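Local atomic coordinates of myosin-2 (Saccharomyces cerevisiae, PDB entry 6IXO), a protein that walks along actin cables as a class V myosin, its globular tail binding receptor proteins on organelles and other cargo for transport and segregation during the cell cycle. Residues S181-G186 against N261-R266. Residues are numbered along the deposited sequence; the frame is centred on the assembly and turned at random.
Sequences SESLPG and NYNVTR
Ser181, Ser183 and Leu184 meet Tyr262 and Asn263 in a loop-on-helix surface contact of the all-helical globular tail, the cargo-binding domain of this class V myosin. Residues 181-186 open the loop that follows helix 134-180, and 261-266 lie within helix 254-273. The site illustrates how an asparagine side chain can receive a chain as it leaves a helix. Ser181 is the first residue there to abandon helical backbone angles. Asn263 ND2 reaches Ser181 O in a long, weak but nearly straight hydrogen bond of 3.4 Å, with an N-H...O angle of 167°. The same amide nitrogen also donates to the carbonyl of Val178, so one buried NH2 group bridges the final turn of helix 134-180 and the start of the loop. This reach depends on a first torsion of -72°, which sets Asn263 CG beside its backbone N and anti to the carbonyl carbon. Replacing the asparagine by leucine would probably leave the carbonyls of Val178 and Ser181 without this shared donor and put an apolar branch against them.

The other branch of the amide faces Ser183: its OD1 comes 3.3 Å from Ser183 CB. Ser183 OG, though also near that oxygen, is hydrogen-bonded to the backbone carbonyl of Gln259, one turn earlier on the helix, while the Gln259 side chain binds the amide of Leu184. Ser183 CB also lies at the edge of the Tyr262 ring, near its plane. Farther along the loop the contact turns apolar, where the end of Leu184 comes up obliquely to Tyr262 CE2, with CD1 3.8 Å from that carbon and raised from the ring plane, and CD2 4.1 Å from it and close to the plane.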
ATOM      1  N   SER A 181      14.355  15.178  13.852  1.00 37.64           N
ATOM      2  CA  SER A 181      14.914  16.202  12.939  1.00 37.13           C
ATOM      3  C   SER A 181      14.319  17.578  13.231  1.00 46.88           C
ATOM      4  O   SER A 181      13.129  17.715  13.518  1.00 38.69           O
ATOM      5  CB  SER A 181      14.676  15.877  11.454  1.00 38.45           C
ATOM      6  OG  SER A 181      13.358  16.234  11.062  1.00 43.63           O
ATOM      7  N   GLU A 182      15.164  18.597  13.160  1.00 51.50           N
ATOM      8  CA  GLU A 182      14.718  19.933  13.484  1.00 50.24           C
ATOM      9  C   GLU A 182      14.225  20.632  12.250  1.00 50.07           C
ATOM     10  O   GLU A 182      14.980  20.888  11.318  1.00 49.61           O
ATOM     11  CB  GLU A 182      15.840  20.728  14.151  1.00 45.07           C
ATOM     12  CG  GLU A 182      16.169  20.208  15.531  1.00 47.82           C
ATOM     13  CD  GLU A 182      17.138  21.103  16.266  1.00 61.43           C
ATOM     14  OE1 GLU A 182      18.311  21.180  15.837  1.00 66.64           O
ATOM     15  OE2 GLU A 182      16.717  21.759  17.246  1.00 67.21           O
ATOM     16  N   SER A 183      12.934  20.920  12.234  1.00 54.69           N
ATOM     17  CA  SER A 183      12.381  21.887  11.293  1.00 57.67           C
ATOM     18  C   SER A 183      13.049  23.247  11.485  1.00 54.83           C
ATOM     19  O   SER A 183      13.161  24.032  10.558  1.00 60.03           O
ATOM     20  CB  SER A 183      10.874  21.997  11.490  1.00 60.53           C
ATOM     21  OG  SER A 183      10.517  21.576  12.802  1.00 55.23           O
ATOM     22  N   LEU A 184      13.486  23.539  12.706  1.00 54.62           N
ATOM     23  CA  LEU A 184      14.267  24.759  12.924  1.00 56.95           C
ATOM     24  C   LEU A 184      15.651  24.403  13.438  1.00 64.56           C
ATOM     25  O   LEU A 184      15.874  24.348  14.646  1.00 69.89           O
ATOM     26  CB  LEU A 184      13.559  25.695  13.901  1.00 49.94           C
ATOM     27  CG  LEU A 184      12.124  26.040  13.531  1.00 54.80           C
ATOM     28  CD1 LEU A 184      11.348  26.279  14.810  1.00 55.16           C
ATOM     29  CD2 LEU A 184      12.056  27.269  12.570  1.00 46.71           C
ATOM     30  N   PRO A 185      16.583  24.134  12.515  1.00 68.25           N
ATOM     31  CA  PRO A 185      17.950  23.754  12.883  1.00 68.88           C
ATOM     32  C   PRO A 185      18.554  24.732  13.903  1.00 72.91           C
ATOM     33  O   PRO A 185      18.471  25.952  13.689  1.00 71.98           O
ATOM     34  CB  PRO A 185      18.694  23.802  11.546  1.00 69.67           C
ATOM     35  CG  PRO A 185      17.628  23.516  10.527  1.00 71.68           C
ATOM     36  CD  PRO A 185      16.398  24.201  11.055  1.00 71.77           C
ATOM     37  N   GLY A 186      19.088  24.195  15.003  1.00 76.15           N
ATOM     38  CA  GLY A 186      19.718  24.990  16.052  1.00 81.86           C
ATOM     39  C   GLY A 186      18.804  25.566  17.128  1.00 83.94           C
ATOM     40  O   GLY A 186      19.279  26.058  18.158  1.00 87.61           O
ATOM     41  N   ASN A 261       5.011  20.608  15.734  1.00 27.60           N
ATOM     42  CA  ASN A 261       3.887  21.236  15.035  1.00 27.55           C
ATOM     43  C   ASN A 261       4.258  21.420  13.568  1.00 30.99           C
ATOM     44  O   ASN A 261       3.497  21.017  12.684  1.00 29.37           O
ATOM     45  CB  ASN A 261       3.511  22.584  15.700  1.00 29.49           C
ATOM     46  CG  ASN A 261       2.558  23.425  14.839  1.00 40.76           C
ATOM     47  OD1 ASN A 261       1.733  22.903  14.136  1.00 36.34           O
ATOM     48  ND2 ASN A 261       2.711  24.729  14.887  1.00 45.33           N
ATOM     49  N   TYR A 262       5.434  21.987  13.301  1.00 28.12           N
ATOM     50  CA  TYR A 262       5.804  22.285  11.904  1.00 29.24           C
ATOM     51  C   TYR A 262       5.983  20.973  11.123  1.00 33.95           C
ATOM     52  O   TYR A 262       5.566  20.873   9.964  1.00 34.88           O
ATOM     53  CB  TYR A 262       7.091  23.108  11.826  1.00 31.58           C
ATOM     54  CG  TYR A 262       6.962  24.534  12.319  1.00 30.56           C
ATOM     55  CD1 TYR A 262       5.719  25.088  12.586  1.00 27.68           C
ATOM     56  CD2 TYR A 262       8.099  25.323  12.526  1.00 36.34           C
ATOM     57  CE1 TYR A 262       5.613  26.429  13.038  1.00 30.61           C
ATOM     58  CE2 TYR A 262       8.010  26.628  12.989  1.00 37.64           C
ATOM     59  CZ  TYR A 262       6.767  27.192  13.243  1.00 30.73           C
ATOM     60  OH  TYR A 262       6.685  28.522  13.667  1.00 33.28           O
ATOM     61  N   ASN A 263       6.602  19.975  11.746  1.00 28.86           N
ATOM     62  CA  ASN A 263       6.744  18.676  11.049  1.00 28.51           C
ATOM     63  C   ASN A 263       5.410  18.033  10.685  1.00 30.52           C
ATOM     64  O   ASN A 263       5.147  17.631   9.512  1.00 29.78           O
ATOM     65  CB  ASN A 263       7.557  17.728  11.933  1.00 32.48           C
ATOM     66  CG  ASN A 263       9.014  18.110  12.009  1.00 31.95           C
ATOM     67  OD1 ASN A 263       9.478  18.964  11.233  1.00 36.40           O
ATOM     68  ND2 ASN A 263       9.779  17.462  12.943  1.00 28.73           N
ATOM     69  N   VAL A 264       4.545  17.915  11.675  1.00 26.31           N
ATOM     70  CA  VAL A 264       3.241  17.291  11.501  1.00 28.73           C
ATOM     71  C   VAL A 264       2.296  18.073  10.581  1.00 34.51           C
ATOM     72  O   VAL A 264       1.554  17.490   9.755  1.00 36.40           O
ATOM     73  CB  VAL A 264       2.559  17.096  12.885  1.00 32.96           C
ATOM     74  CG1 VAL A 264       1.233  16.401  12.756  1.00 37.12           C
ATOM     75  CG2 VAL A 264       3.467  16.248  13.752  1.00 36.01           C
ATOM     76  N   THR A 265       2.292  19.398  10.714  1.00 29.61           N
ATOM     77  CA  THR A 265       1.414  20.199   9.880  1.00 24.76           C
ATOM     78  C   THR A 265       1.783  19.982   8.419  1.00 31.40           C
ATOM     79  O   THR A 265       0.904  19.935   7.545  1.00 32.04           O
ATOM     80  CB  THR A 265       1.522  21.709  10.240  1.00 28.77           C
ATOM     81  OG1 THR A 265       1.156  21.845  11.616  1.00 31.02           O
ATOM     82  CG2 THR A 265       0.586  22.567   9.376  1.00 33.17           C
ATOM     83  N   ARG A 266       3.064  19.854   8.113  1.00 29.90           N
ATOM     84  CA  ARG A 266       3.434  19.693   6.701  0.57 33.32           C
ATOM     85  C   ARG A 266       2.820  18.402   6.145  1.00 32.72           C
ATOM     86  O   ARG A 266       2.376  18.354   5.010  1.00 35.07           O
ATOM     87  CB  ARG A 266       4.948  19.683   6.526  0.57 31.98           C
ATOM     88  CG  ARG A 266       5.604  21.076   6.735  0.57 37.71           C
ATOM     89  CD  ARG A 266       7.124  20.951   6.906  0.57 40.23           C
ATOM     90  NE  ARG A 266       7.804  20.450   5.704  0.57 46.95           N
ATOM     91  CZ  ARG A 266       9.110  20.197   5.648  0.57 45.21           C
ATOM     92  NH1 ARG A 266       9.877  20.408   6.716  0.57 44.79           N
ATOM     93  NH2 ARG A 266       9.654  19.746   4.531  0.57 47.33           N
TER